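Local coordinates for protein D-hydantoinase (Ralstonia pickettii, PDB 1NFG) that probably hydrolyses the cyclic amide bond of D-hydantoin derivatives stereospecifically, using two zinc ions per subunit, at residues I3-G8 with A388-W393; A45-F50 with P424-L429; P211-A216 with L244-R249; E217-A222 with I233-V238; T261-L266 with M345-G350. All coordinates share one frame; numbering follows the deposited sequence.

Interaction 1 (I3-G8 with A388-W393); sequences IIIKNG and ADIVLW
Ile-5 and Ile-390 adopt almost the same rotamer, with chi1 at -61° and -62°. In each residue CG1 stands beside the backbone nitrogen, and a nearly straight chi2 carries CD1 away from the strand. Because both CB atoms face the opposing segment, the two chains reach for each other tip to tip, and their CD1 methyls meet at 3.9 Å. The other branch of Ile-5 is used as well: its CG2 lies 4.2 Å from CD2 of Leu-392, whose side chain slants past it.

The backbones stay well apart. CA of Ile-5 is 9.3 Å from CA of Leu-392 and 10.1 Å from CA of Ile-390, a separation suited to facing sheet layers rather than to paired strands. Strand 3-6 hydrogen-bonds instead to strands 15-24 and 40-43, whereas strand 390-400 pairs with 48-58 and 419-429. This agrees with the beta-sandwich domain that hydantoinases build from both ends of the chain. Leu-21 and Ile-23 continue the apolar layer around Ile-390, and Ile-42 continues it around Leu-392. With three buried aliphatic side chains and methyl-to-methyl contacts alone, the chemistry implies hydrophobic cohesion between the layers, without directional bonds.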
# COMPACT_ATOMS: atom_id res chain seq x y z
N ILE A 3 40.30 34.77 11.96
CA ILE A 3 40.53 34.11 10.69
C ILE A 3 39.60 34.61 9.59
O ILE A 3 38.47 35.04 9.86
CB ILE A 3 40.37 32.57 10.83
CG1 ILE A 3 41.59 32.00 11.56
CG2 ILE A 3 40.21 31.92 9.46
CD1 ILE A 3 41.70 30.49 11.51
N ILE A 4 40.10 34.58 8.36
CA ILE A 4 39.33 34.99 7.20
C ILE A 4 39.50 33.91 6.14
O ILE A 4 40.62 33.52 5.81
CB ILE A 4 39.82 36.33 6.59
CG1 ILE A 4 39.46 37.49 7.51
CG2 ILE A 4 39.19 36.54 5.22
CD1 ILE A 4 40.03 38.84 7.04
N ILE A 5 38.38 33.43 5.61
CA ILE A 5 38.42 32.42 4.56
C ILE A 5 37.92 33.14 3.31
O ILE A 5 36.76 33.56 3.23
CB ILE A 5 37.52 31.21 4.90
CG1 ILE A 5 38.03 30.56 6.19
CG2 ILE A 5 37.57 30.19 3.77
CD1 ILE A 5 37.14 29.47 6.72
N LYS A 6 38.81 33.28 2.34
CA LYS A 6 38.51 34.00 1.10
C LYS A 6 38.55 33.15 -0.16
O LYS A 6 39.18 32.09 -0.20
CB LYS A 6 39.51 35.15 0.93
CG LYS A 6 40.93 34.65 0.65
CD LYS A 6 41.90 35.77 0.36
CE LYS A 6 43.30 35.22 0.08
NZ LYS A 6 44.29 36.29 -0.23
N ASN A 7 37.89 33.66 -1.20
CA ASN A 7 37.85 33.02 -2.52
C ASN A 7 37.14 31.68 -2.58
O ASN A 7 37.32 30.93 -3.55
CB ASN A 7 39.28 32.82 -3.06
CG ASN A 7 40.11 34.09 -3.03
OD1 ASN A 7 39.58 35.19 -3.17
ND2 ASN A 7 41.41 33.93 -2.85
N GLY A 8 36.35 31.38 -1.57
CA GLY A 8 35.66 30.11 -1.57
C GLY A 8 34.18 30.27 -1.87
O GLY A 8 33.65 31.39 -1.89
N ALA A 388 32.30 28.37 14.42
CA ALA A 388 33.05 28.29 13.18
C ALA A 388 33.51 26.86 12.92
O ALA A 388 34.71 26.59 12.88
CB ALA A 388 34.23 29.24 13.23
N ASP A 389 32.56 25.95 12.76
CA ASP A 389 32.87 24.55 12.46
C ASP A 389 32.79 24.51 10.94
O ASP A 389 31.71 24.57 10.35
CB ASP A 389 31.83 23.62 13.09
CG ASP A 389 31.79 23.70 14.62
OD1 ASP A 389 32.40 24.62 15.20
OD2 ASP A 389 31.14 22.83 15.24
N ILE A 390 33.95 24.40 10.29
CA ILE A 390 34.00 24.44 8.84
C ILE A 390 34.85 23.39 8.16
O ILE A 390 35.83 22.90 8.73
CB ILE A 390 34.51 25.83 8.42
CG1 ILE A 390 33.52 26.90 8.89
CG2 ILE A 390 34.72 25.90 6.91
CD1 ILE A 390 34.03 28.30 8.70
N VAL A 391 34.47 23.04 6.94
CA VAL A 391 35.21 22.07 6.14
C VAL A 391 35.45 22.70 4.78
O VAL A 391 34.51 23.16 4.13
CB VAL A 391 34.42 20.78 5.89
CG1 VAL A 391 35.29 19.78 5.14
CG2 VAL A 391 33.95 20.20 7.20
N LEU A 392 36.72 22.74 4.37
CA LEU A 392 37.07 23.30 3.07
C LEU A 392 37.23 22.10 2.14
O LEU A 392 38.20 21.35 2.23
CB LEU A 392 38.36 24.11 3.17
CG LEU A 392 38.24 25.27 4.17
CD1 LEU A 392 39.46 26.17 4.04
CD2 LEU A 392 36.96 26.07 3.92
N TRP A 393 36.25 21.95 1.26
CA TRP A 393 36.17 20.83 0.33
C TRP A 393 36.74 21.11 -1.06
O TRP A 393 36.47 22.15 -1.66
CB TRP A 393 34.70 20.40 0.23
CG TRP A 393 34.47 18.98 -0.18
CD1 TRP A 393 34.43 18.48 -1.45
CD2 TRP A 393 34.25 17.87 0.70
NE1 TRP A 393 34.20 17.12 -1.42
CE2 TRP A 393 34.09 16.72 -0.11
CE3 TRP A 393 34.18 17.73 2.09
CZ2 TRP A 393 33.86 15.45 0.43
CZ3 TRP A 393 33.95 16.47 2.63
CH2 TRP A 393 33.79 15.35 1.80

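Interaction 2 (A45-F50 with P424-L429)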
# COMPACT_ATOMS: atom_id res chain seq x y z
N ALA A 45 40.18 29.22 -2.53
CA ALA A 45 40.02 29.30 -3.98
C ALA A 45 39.75 27.92 -4.58
O ALA A 45 40.43 26.94 -4.26
CB ALA A 45 41.27 29.91 -4.62
N GLY A 46 38.74 27.85 -5.45
CA GLY A 46 38.40 26.60 -6.09
C GLY A 46 37.86 25.54 -5.15
O GLY A 46 37.78 24.36 -5.51
N ARG A 47 37.49 25.95 -3.94
CA ARG A 47 36.97 25.01 -2.96
C ARG A 47 35.64 25.42 -2.36
O ARG A 47 35.26 26.60 -2.39
CB ARG A 47 37.99 24.81 -1.84
CG ARG A 47 39.26 24.12 -2.29
CD ARG A 47 40.25 24.05 -1.15
NE ARG A 47 41.42 23.23 -1.47
CZ ARG A 47 42.42 23.02 -0.62
NH1 ARG A 47 42.39 23.57 0.59
NH2 ARG A 47 43.45 22.26 -0.98
N TYR A 48 34.92 24.44 -1.83
CA TYR A 48 33.64 24.70 -1.20
C TYR A 48 33.87 24.93 0.29
O TYR A 48 34.77 24.34 0.89
CB TYR A 48 32.70 23.50 -1.37
CG TYR A 48 32.19 23.25 -2.78
CD1 TYR A 48 31.58 24.26 -3.52
CD2 TYR A 48 32.27 21.97 -3.34
CE1 TYR A 48 31.06 24.00 -4.79
CE2 TYR A 48 31.75 21.71 -4.61
CZ TYR A 48 31.15 22.73 -5.32
OH TYR A 48 30.61 22.46 -6.57
N VAL A 49 33.06 25.80 0.88
CA VAL A 49 33.14 26.08 2.30
C VAL A 49 31.86 25.51 2.89
O VAL A 49 30.83 26.19 2.92
CB VAL A 49 33.19 27.60 2.57
CG1 VAL A 49 33.26 27.87 4.07
CG2 VAL A 49 34.39 28.22 1.85
N PHE A 50 31.92 24.26 3.34
CA PHE A 50 30.77 23.56 3.91
C PHE A 50 30.70 23.64 5.43
O PHE A 50 31.72 23.86 6.09
CB PHE A 50 30.82 22.05 3.61
CG PHE A 50 30.63 21.69 2.17
CD1 PHE A 50 29.58 22.20 1.42
CD2 PHE A 50 31.46 20.73 1.59
CE1 PHE A 50 29.34 21.76 0.11
CE2 PHE A 50 31.23 20.27 0.29
CZ PHE A 50 30.17 20.79 -0.45
N PRO A 424 37.96 16.26 1.85
CA PRO A 424 38.03 17.31 2.87
C PRO A 424 39.50 17.72 2.93
O PRO A 424 40.38 16.86 2.95
CB PRO A 424 37.61 16.59 4.16
CG PRO A 424 36.90 15.36 3.68
CD PRO A 424 37.65 14.96 2.46
N LYS A 425 39.77 19.03 2.95
CA LYS A 425 41.17 19.47 2.98
C LYS A 425 41.63 20.07 4.30
O LYS A 425 42.62 19.62 4.87
CB LYS A 425 41.43 20.44 1.83
CG LYS A 425 41.67 19.72 0.51
CD LYS A 425 42.76 18.69 0.70
CE LYS A 425 43.14 18.02 -0.59
NZ LYS A 425 44.23 17.02 -0.35
N THR A 426 40.93 21.09 4.78
CA THR A 426 41.30 21.67 6.05
C THR A 426 40.00 21.86 6.83
O THR A 426 38.97 22.23 6.26
CB THR A 426 42.07 23.01 5.89
OG1 THR A 426 41.15 24.08 5.67
CG2 THR A 426 43.02 22.93 4.71
N VAL A 427 40.06 21.59 8.14
CA VAL A 427 38.90 21.67 9.01
C VAL A 427 39.08 22.62 10.19
O VAL A 427 40.15 22.67 10.80
CB VAL A 427 38.55 20.28 9.56
CG1 VAL A 427 37.26 20.33 10.37
CG2 VAL A 427 38.44 19.29 8.41
N LEU A 428 38.02 23.35 10.51
CA LEU A 428 38.03 24.28 11.63
C LEU A 428 36.95 23.91 12.65
O LEU A 428 35.82 23.61 12.28
CB LEU A 428 37.79 25.72 11.17
CG LEU A 428 38.93 26.45 10.44
CD1 LEU A 428 39.11 25.86 9.06
CD2 LEU A 428 38.60 27.93 10.35
N LEU A 429 37.33 23.93 13.92
CA LEU A 429 36.42 23.62 15.01
C LEU A 429 36.28 24.88 15.83
O LEU A 429 37.23 25.30 16.48
CB LEU A 429 36.99 22.49 15.88
CG LEU A 429 36.21 22.14 17.15
CD1 LEU A 429 34.78 21.75 16.82
CD2 LEU A 429 36.92 20.99 17.86
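Arg-47 and Lys-425 cross at about a right angle, the flat guanidinium of one lying against the aliphatic stem of the other. The arginine chain is extended from CG to NE and projects its head group toward segment 424-429. Lys-425 CG sits over one guanidinium face, toward the rim, 3.4 Å from NH2. CB of Lys-425 is 3.5 Å from NH1 of Arg-47, so the stem spans the group from one terminal nitrogen to the other. A bend in the lysine, chi2 -53°, then turns the rest of its chain aside, and NZ ends 5.3 Å from Arg-47 NH2. The two like charges are therefore near each other without contact, while methylene groups do the packing. Thr-426 adds a looser approach, its CG2 lying 4.2 Å from Arg-47 NH1 in an oblique position.

The guanidinium is probably neutralised from outside the two segments by Glu-437, whose OE2 forms a salt bridge with NH1. The Lys-425 and Thr-426 side chains also touch Glu-437, and its negative charge probably offsets some of the mutual repulsion of the two cations.

The nearest CA atoms, those of Arg-47 and Lys-425, are 9.1 Å apart, too far for adjacent strands. Strand 390-400 runs between them, antiparallel to both 48-58 and 419-429, so Arg-47 reaches across an intervening strand. On 48-58 itself, Phe-50 packs against Val-362 and Leu-358 of helix 358-372, while Val-49 bonds through its backbone to strand 8-12.

Interaction 3 (P211-A216 with L244-R249); sequences PPRVEA and LEEVMR
Glu-246 carries the whole contact from segment 244-249, meeting both Ala-216 and Arg-213. The segment opens with Leu-244, whose CB is directed away from segment 211-216 and whose side chain packs on helix 292-303. Glu-245 follows, and its OE2 forms a salt bridge with Arg-249 of the second subunit.

At Glu-246 the CB points toward the other helix, and the closest pair of CA atoms, 6.7 Å apart, is that of Glu-246 and Ala-216. With CG beside the backbone nitrogen (chi1 -64°), Glu-246 CG comes within 3.7 Å of the Ala-216 carbonyl O; a bend at chi2 then turns the carboxylate, whose OE2 lies nearest Arg-213. CB of Ala-216 lies 4.5 Å from the same CG. Arg-213 starts out away from Glu-246 but bends at chi2 and chi3, which brings NH2 to 4.0 Å from Glu-246 OE2. The carboxylate oxygen lies at the edge of the guanidinium, near its plane, yet the two planes are 89° apart. This is an electrostatic approach longer than a salt bridge.

Further along, Arg-249 reaches back over one turn: NH1 donates a weak hydrogen bond of 3.4 Å to Glu-246 OE1, lying in the guanidinium plane. Glu-246 OE2 has its stronger partner in Arg-249 of the second subunit, and the reciprocal bridge is made as well. The arrangement is that of neighbouring helices, 212-229 and 241-253, on the outside of a TIM barrel, here combined with a charged network at a subunit interface.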
# COMPACT_ATOMS: atom_id res chain seq x y z
N PRO A 211 16.96 -11.43 7.96
CA PRO A 211 16.47 -10.87 6.70
C PRO A 211 15.57 -9.66 6.92
O PRO A 211 15.09 -9.42 8.04
CB PRO A 211 15.72 -12.05 6.09
CG PRO A 211 15.12 -12.69 7.29
CD PRO A 211 16.27 -12.70 8.26
N PRO A 212 15.31 -8.90 5.86
CA PRO A 212 14.47 -7.70 5.88
C PRO A 212 13.22 -7.77 6.75
O PRO A 212 12.87 -6.80 7.42
CB PRO A 212 14.14 -7.49 4.42
CG PRO A 212 15.41 -7.91 3.75
CD PRO A 212 15.77 -9.18 4.48
N ARG A 213 12.53 -8.91 6.75
CA ARG A 213 11.31 -9.04 7.54
C ARG A 213 11.58 -8.79 9.02
O ARG A 213 10.76 -8.18 9.71
CB ARG A 213 10.70 -10.42 7.37
CG ARG A 213 9.23 -10.46 7.74
CD ARG A 213 8.42 -9.92 6.59
NE ARG A 213 7.89 -8.58 6.81
CZ ARG A 213 7.66 -7.72 5.83
NH1 ARG A 213 7.93 -8.06 4.57
NH2 ARG A 213 7.13 -6.53 6.09
N VAL A 214 12.72 -9.29 9.50
CA VAL A 214 13.11 -9.12 10.90
C VAL A 214 13.17 -7.64 11.24
O VAL A 214 12.69 -7.20 12.30
CB VAL A 214 14.49 -9.76 11.16
CG1 VAL A 214 14.94 -9.46 12.58
CG2 VAL A 214 14.41 -11.26 10.94
N GLU A 215 13.75 -6.85 10.33
CA GLU A 215 13.86 -5.41 10.53
C GLU A 215 12.49 -4.75 10.37
O GLU A 215 12.06 -3.97 11.23
CB GLU A 215 14.84 -4.81 9.51
CG GLU A 215 15.17 -3.34 9.75
CD GLU A 215 16.18 -2.77 8.75
OE1 GLU A 215 17.01 -3.55 8.23
OE2 GLU A 215 16.14 -1.54 8.49
N ALA A 216 11.81 -5.06 9.27
CA ALA A 216 10.50 -4.47 8.97
C ALA A 216 9.51 -4.58 10.12
O ALA A 216 8.94 -3.58 10.56
CB ALA A 216 9.93 -5.11 7.71
N LEU A 244 11.71 0.57 5.28
CA LEU A 244 11.46 1.96 4.91
C LEU A 244 9.96 2.13 4.68
O LEU A 244 9.37 3.13 5.08
CB LEU A 244 12.23 2.34 3.64
CG LEU A 244 11.91 3.72 3.05
CD1 LEU A 244 12.02 4.81 4.11
CD2 LEU A 244 12.87 4.01 1.90
N GLU A 245 9.36 1.13 4.05
CA GLU A 245 7.94 1.17 3.76
C GLU A 245 7.11 1.37 5.03
O GLU A 245 6.11 2.11 5.02
CB GLU A 245 7.50 -0.10 3.05
CG GLU A 245 6.10 -0.00 2.48
CD GLU A 245 5.69 -1.25 1.73
OE1 GLU A 245 6.55 -1.83 1.02
OE2 GLU A 245 4.51 -1.64 1.85
N GLU A 246 7.50 0.70 6.11
CA GLU A 246 6.77 0.83 7.37
C GLU A 246 6.90 2.25 7.91
O GLU A 246 5.94 2.82 8.45
CB GLU A 246 7.30 -0.17 8.40
CG GLU A 246 7.10 -1.64 8.02
CD GLU A 246 5.64 -2.05 7.92
OE1 GLU A 246 4.77 -1.29 8.39
OE2 GLU A 246 5.38 -3.14 7.38
N VAL A 247 8.09 2.83 7.77
CA VAL A 247 8.32 4.20 8.23
C VAL A 247 7.37 5.10 7.47
O VAL A 247 6.66 5.94 8.03
CB VAL A 247 9.77 4.65 7.95
CG1 VAL A 247 9.92 6.14 8.19
CG2 VAL A 247 10.73 3.86 8.84
N MET A 248 7.34 4.88 6.16
CA MET A 248 6.48 5.65 5.29
C MET A 248 5.00 5.51 5.68
O MET A 248 4.27 6.50 5.75
CB MET A 248 6.72 5.23 3.85
CG MET A 248 7.10 6.39 2.95
SD MET A 248 8.54 7.32 3.51
CE MET A 248 9.75 6.79 2.27
N ARG A 249 4.56 4.28 5.95
CA ARG A 249 3.16 4.07 6.32
C ARG A 249 2.86 4.81 7.62
O ARG A 249 1.80 5.42 7.77
CB ARG A 249 2.85 2.57 6.48
CG ARG A 249 3.10 1.78 5.21
CD ARG A 249 2.92 0.29 5.39
NE ARG A 249 1.51 -0.10 5.35
CZ ARG A 249 0.89 -0.74 6.34
NH1 ARG A 249 1.55 -1.06 7.45
NH2 ARG A 249 -0.39 -1.06 6.21

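Interaction 4 (E217-A222 with I233-V238); sequences EATARA and IYIVHV
Glu-217 OE1 is gripped by two donors, Arg-221 NH2 at 2.9 Å and Asn-184 ND2, on the helix that presents Thr-219 and Ala-222 to strand 233-235. Arg-221 holds the carboxylate side-on: its NE reaches Glu-217 OE2 at 3.0 Å with an N-H...O angle of 161°. Both oxygens use their syn lone pairs and lie close to the guanidinium plane, which fixes the rotation of both groups. Arg-221 NH1 turns to a further partner, Asp-161.

The contact with the strand is made by apolar groups. Ala-222 CB points at the strand and meets CD1 of Ile-233 at 3.9 Å; the same methyl is 3.8 Å from the Ala-222 carbonyl O. Ile-233 sends CG1 anti to its nitrogen (chi1 -173°), extending CD1 toward the helix. One turn earlier, Thr-219 CG2 lies 4.2 Å from Ile-235 CG1, while Thr-219 OG1 is hydrogen-bonded to the Glu-215 carbonyl within the helix.

Strand 233-235 belongs to the parallel strands of the TIM barrel, between 178-180 and 257-262, and helix 212-229 covers it from outside as part of the crossover from 178-180. Ile-233 and Ile-235 also touch Val-180.

Two residues beyond Ile-235, the chain delivers His-237 to zinc, which His-181 also binds. Glu-260 OE2 accepts from the His-237 backbone N, and CG2 of Val-236 sits over the centre of the imidazole face.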
# COMPACT_ATOMS: atom_id res chain seq x y z
N GLU A 217 9.31 -5.80 10.61
CA GLU A 217 8.37 -6.05 11.70
C GLU A 217 8.67 -5.14 12.90
O GLU A 217 7.81 -4.38 13.34
CB GLU A 217 8.43 -7.53 12.11
CG GLU A 217 7.37 -7.97 13.13
CD GLU A 217 7.57 -7.37 14.50
OE1 GLU A 217 8.65 -7.60 15.10
OE2 GLU A 217 6.66 -6.65 14.98
N ALA A 218 9.89 -5.22 13.41
CA ALA A 218 10.30 -4.42 14.56
C ALA A 218 10.05 -2.94 14.30
O ALA A 218 9.52 -2.22 15.15
CB ALA A 218 11.76 -4.66 14.87
N THR A 219 10.44 -2.49 13.11
CA THR A 219 10.23 -1.10 12.75
C THR A 219 8.75 -0.75 12.90
O THR A 219 8.39 0.21 13.60
CB THR A 219 10.68 -0.85 11.30
OG1 THR A 219 12.08 -1.12 11.19
CG2 THR A 219 10.39 0.59 10.90
N ALA A 220 7.89 -1.54 12.29
CA ALA A 220 6.46 -1.29 12.36
C ALA A 220 5.96 -1.26 13.80
O ALA A 220 5.19 -0.36 14.18
CB ALA A 220 5.71 -2.33 11.56
N ARG A 221 6.39 -2.23 14.60
CA ARG A 221 5.98 -2.31 16.00
C ARG A 221 6.37 -1.05 16.78
O ARG A 221 5.55 -0.44 17.47
CB ARG A 221 6.60 -3.56 16.64
CG ARG A 221 6.26 -3.80 18.11
CD ARG A 221 6.16 -5.30 18.37
NE ARG A 221 7.29 -6.05 17.81
CZ ARG A 221 8.44 -6.25 18.45
NH1 ARG A 221 8.62 -5.76 19.68
NH2 ARG A 221 9.42 -6.93 17.86
N ALA A 222 7.64 -0.65 16.65
CA ALA A 222 8.11 0.53 17.33
C ALA A 222 7.23 1.73 16.94
O ALA A 222 6.72 2.45 17.80
CB ALA A 222 9.57 0.80 16.98
N ILE A 233 9.32 9.47 17.38
CA ILE A 233 10.27 8.38 17.49
C ILE A 233 11.25 8.48 16.33
O ILE A 233 10.91 9.00 15.27
CB ILE A 233 9.56 7.00 17.47
CG1 ILE A 233 10.56 5.89 17.76
CG2 ILE A 233 8.90 6.77 16.12
CD1 ILE A 233 9.92 4.56 18.02
N TYR A 234 12.46 7.98 16.53
CA TYR A 234 13.50 8.04 15.53
C TYR A 234 14.05 6.65 15.25
O TYR A 234 14.64 6.02 16.14
CB TYR A 234 14.60 8.98 16.03
CG TYR A 234 15.78 9.22 15.11
CD1 TYR A 234 16.82 8.30 15.02
CD2 TYR A 234 15.88 10.40 14.37
CE1 TYR A 234 17.95 8.56 14.23
CE2 TYR A 234 17.00 10.68 13.57
CZ TYR A 234 18.03 9.76 13.51
OH TYR A 234 19.15 10.03 12.76
N ILE A 235 13.86 6.15 14.03
CA ILE A 235 14.35 4.83 13.70
C ILE A 235 15.76 4.93 13.14
O ILE A 235 15.98 5.52 12.07
CB ILE A 235 13.42 4.10 12.67
CG1 ILE A 235 12.21 3.49 13.38
CG2 ILE A 235 14.16 2.93 12.02
CD1 ILE A 235 11.40 4.44 14.20
N VAL A 236 16.72 4.36 13.86
CA VAL A 236 18.11 4.39 13.42
C VAL A 236 18.32 3.35 12.32
O VAL A 236 17.58 2.38 12.22
CB VAL A 236 19.10 4.11 14.59
CG1 VAL A 236 18.87 5.10 15.71
CG2 VAL A 236 18.96 2.67 15.09
N HIS A 237 19.34 3.58 11.51
CA HIS A 237 19.70 2.73 10.39
C HIS A 237 18.59 1.96 9.66
O HIS A 237 18.47 0.74 9.80
CB HIS A 237 20.82 1.75 10.80
CG HIS A 237 20.54 0.97 12.05
ND1 HIS A 237 19.31 0.39 12.31
CD2 HIS A 237 21.34 0.64 13.09
CE1 HIS A 237 19.38 -0.26 13.46
NE2 HIS A 237 20.59 -0.12 13.95
N VAL A 238 17.76 2.68 8.90
CA VAL A 238 16.73 2.04 8.09
C VAL A 238 17.59 1.54 6.93
O VAL A 238 18.27 2.33 6.28
CB VAL A 238 15.71 3.04 7.55
CG1 VAL A 238 14.83 2.36 6.51
CG2 VAL A 238 14.86 3.57 8.70

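Interaction 5 (T261-L266 with M345-G350); sequences TCTHYL and MMVYQG
Thr-263 and Met-346 join the chain at the TIM-barrel strand 257-262 to helix 343-352. The first shell is small. Thr-263 CG2 lies 3.3 Å from Met-346 CB and 3.9 Å from Met-346 CG, the side chains crossing at about a right angle. With its CG2 anti to the backbone nitrogen, the threonine directs this methyl at the helix. Met-346 then bends at chi2 and chi3, so its end leads away from Thr-263; the side chain also packs on Val-420 of strand 419-429. Next to it, Val-347 CG2 is 4.4 Å from Thr-263 OG1, a looser approach. The nearest CA atoms, of Thr-263 and Val-347, are 6.6 Å apart, which places the helix backbone close to this part of the chain.

In the next shell, Val-310 of the adjoining strand touches both Thr-263 and Val-347, joining the two sides, and Thr-263 is tied to Ser-311 through its backbone. The turn that follows is held by Tyr-265 N bonding to Cys-262 O at 2.7 Å and by Leu-266 N bonding to Thr-263 O at 2.9 Å. Inside this turn, CD2 of His-264 lies over the centre of the Tyr-265 ring.

On the helix, Met-346 O takes a hydrogen bond from Tyr-267 OH. Gln-349 loops back to its own helix: NE2 donates to Met-345 O at 3.0 Å with an N-H...O angle of 158°, the carbonyl oxygen lying within 3° of the amide plane.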
# COMPACT_ATOMS: atom_id res chain seq x y z
N THR A 261 19.65 6.68 7.67
CA THR A 261 20.33 5.54 7.06
C THR A 261 21.80 5.75 7.36
O THR A 261 22.18 6.77 7.96
CB THR A 261 20.20 5.47 5.53
OG1 THR A 261 18.92 5.95 5.13
CG2 THR A 261 20.34 4.02 5.08
N CYS A 262 22.63 4.81 6.94
CA CYS A 262 24.04 4.92 7.21
C CYS A 262 24.82 4.60 5.95
O CYS A 262 24.48 3.69 5.19
CB CYS A 262 24.42 3.98 8.37
SG CYS A 262 23.46 4.29 9.91
N THR A 263 25.87 5.37 5.74
CA THR A 263 26.74 5.25 4.59
C THR A 263 26.81 3.87 3.95
O THR A 263 26.49 3.72 2.77
CB THR A 263 28.15 5.68 4.96
OG1 THR A 263 28.09 6.87 5.76
CG2 THR A 263 28.98 5.95 3.71
N HIS A 264 27.21 2.86 4.72
CA HIS A 264 27.36 1.51 4.17
C HIS A 264 26.10 0.88 3.58
O HIS A 264 26.19 -0.04 2.77
CB HIS A 264 28.01 0.57 5.21
CG HIS A 264 27.37 0.63 6.56
ND1 HIS A 264 27.38 1.77 7.34
CD2 HIS A 264 26.70 -0.30 7.27
CE1 HIS A 264 26.74 1.53 8.47
NE2 HIS A 264 26.32 0.28 8.45
N TYR A 265 24.93 1.37 3.98
CA TYR A 265 23.69 0.83 3.45
C TYR A 265 23.39 1.40 2.07
O TYR A 265 22.38 1.06 1.45
CB TYR A 265 22.55 1.11 4.42
CG TYR A 265 22.71 0.36 5.71
CD1 TYR A 265 22.77 -1.04 5.72
CD2 TYR A 265 22.84 1.03 6.93
CE1 TYR A 265 22.96 -1.74 6.90
CE2 TYR A 265 23.03 0.33 8.12
CZ TYR A 265 23.09 -1.05 8.10
OH TYR A 265 23.27 -1.74 9.28
N LEU A 266 24.27 2.27 1.58
CA LEU A 266 24.12 2.87 0.26
C LEU A 266 25.21 2.32 -0.66
O LEU A 266 25.26 2.65 -1.85
CB LEU A 266 24.29 4.39 0.33
CG LEU A 266 23.38 5.22 1.23
CD1 LEU A 266 23.88 6.65 1.24
CD2 LEU A 266 21.94 5.16 0.73
N MET A 345 32.87 11.96 2.48
CA MET A 345 33.34 11.66 1.12
C MET A 345 32.40 10.71 0.41
O MET A 345 32.02 10.94 -0.74
CB MET A 345 34.75 11.08 1.14
CG MET A 345 35.84 12.11 1.42
SD MET A 345 37.49 11.38 1.32
CE MET A 345 37.52 10.46 2.88
N MET A 346 32.02 9.63 1.09
CA MET A 346 31.13 8.63 0.52
C MET A 346 29.76 9.20 0.16
O MET A 346 29.24 8.95 -0.93
CB MET A 346 30.98 7.46 1.50
CG MET A 346 32.24 6.64 1.66
SD MET A 346 32.74 5.87 0.10
CE MET A 346 33.87 7.01 -0.43
N VAL A 347 29.16 9.95 1.07
CA VAL A 347 27.86 10.54 0.80
C VAL A 347 27.99 11.56 -0.33
O VAL A 347 27.11 11.66 -1.19
CB VAL A 347 27.28 11.24 2.05
CG1 VAL A 347 26.04 12.05 1.68
CG2 VAL A 347 26.94 10.20 3.11
N TYR A 348 29.11 12.29 -0.33
CA TYR A 348 29.36 13.30 -1.35
C TYR A 348 29.42 12.71 -2.76
O TYR A 348 29.08 13.39 -3.74
CB TYR A 348 30.68 14.04 -1.07
CG TYR A 348 30.97 15.16 -2.06
CD1 TYR A 348 30.30 16.38 -1.98
CD2 TYR A 348 31.86 14.96 -3.12
CE1 TYR A 348 30.50 17.38 -2.93
CE2 TYR A 348 32.07 15.95 -4.07
CZ TYR A 348 31.38 17.15 -3.97
OH TYR A 348 31.55 18.12 -4.94
N GLN A 349 29.85 11.46 -2.89
CA GLN A 349 29.91 10.86 -4.21
C GLN A 349 28.52 10.83 -4.83
O GLN A 349 28.37 10.75 -6.04
CB GLN A 349 30.48 9.44 -4.12
CG GLN A 349 31.87 9.38 -3.52
CD GLN A 349 32.83 10.36 -4.19
OE1 GLN A 349 33.19 10.19 -5.35
NE2 GLN A 349 33.23 11.39 -3.45
N GLY A 350 27.50 10.90 -3.97
CA GLY A 350 26.14 10.89 -4.46
C GLY A 350 25.79 12.15 -5.21
O GLY A 350 24.92 12.15 -6.09

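In the fold
Interactions 1 and 2 are adjacent, their centres 5 Å apart, and Trp-393 O probably accepts a hydrogen bond from Tyr-48 N at 2.8 Å. Trp-393 also leads from this beta-sandwich region to the barrel, its NE1 lying 3.6 Å from CE2 of Tyr-348 in interaction 5. Interactions 3 and 4 share helix 212-229, have centres 8 Å apart and reach the second subunit. They lie across the chain's centre from interactions 1 and 2, with interaction 1 about 38 Å from interaction 4 between centres. Interactions 4 and 5 adjoin the zinc site: interaction 4 supplies His-237, whose CB is 3.8 Å from SG of Cys-262, and the Thr-263 side chain is about 8 Å from that of zinc-binding Asp-313.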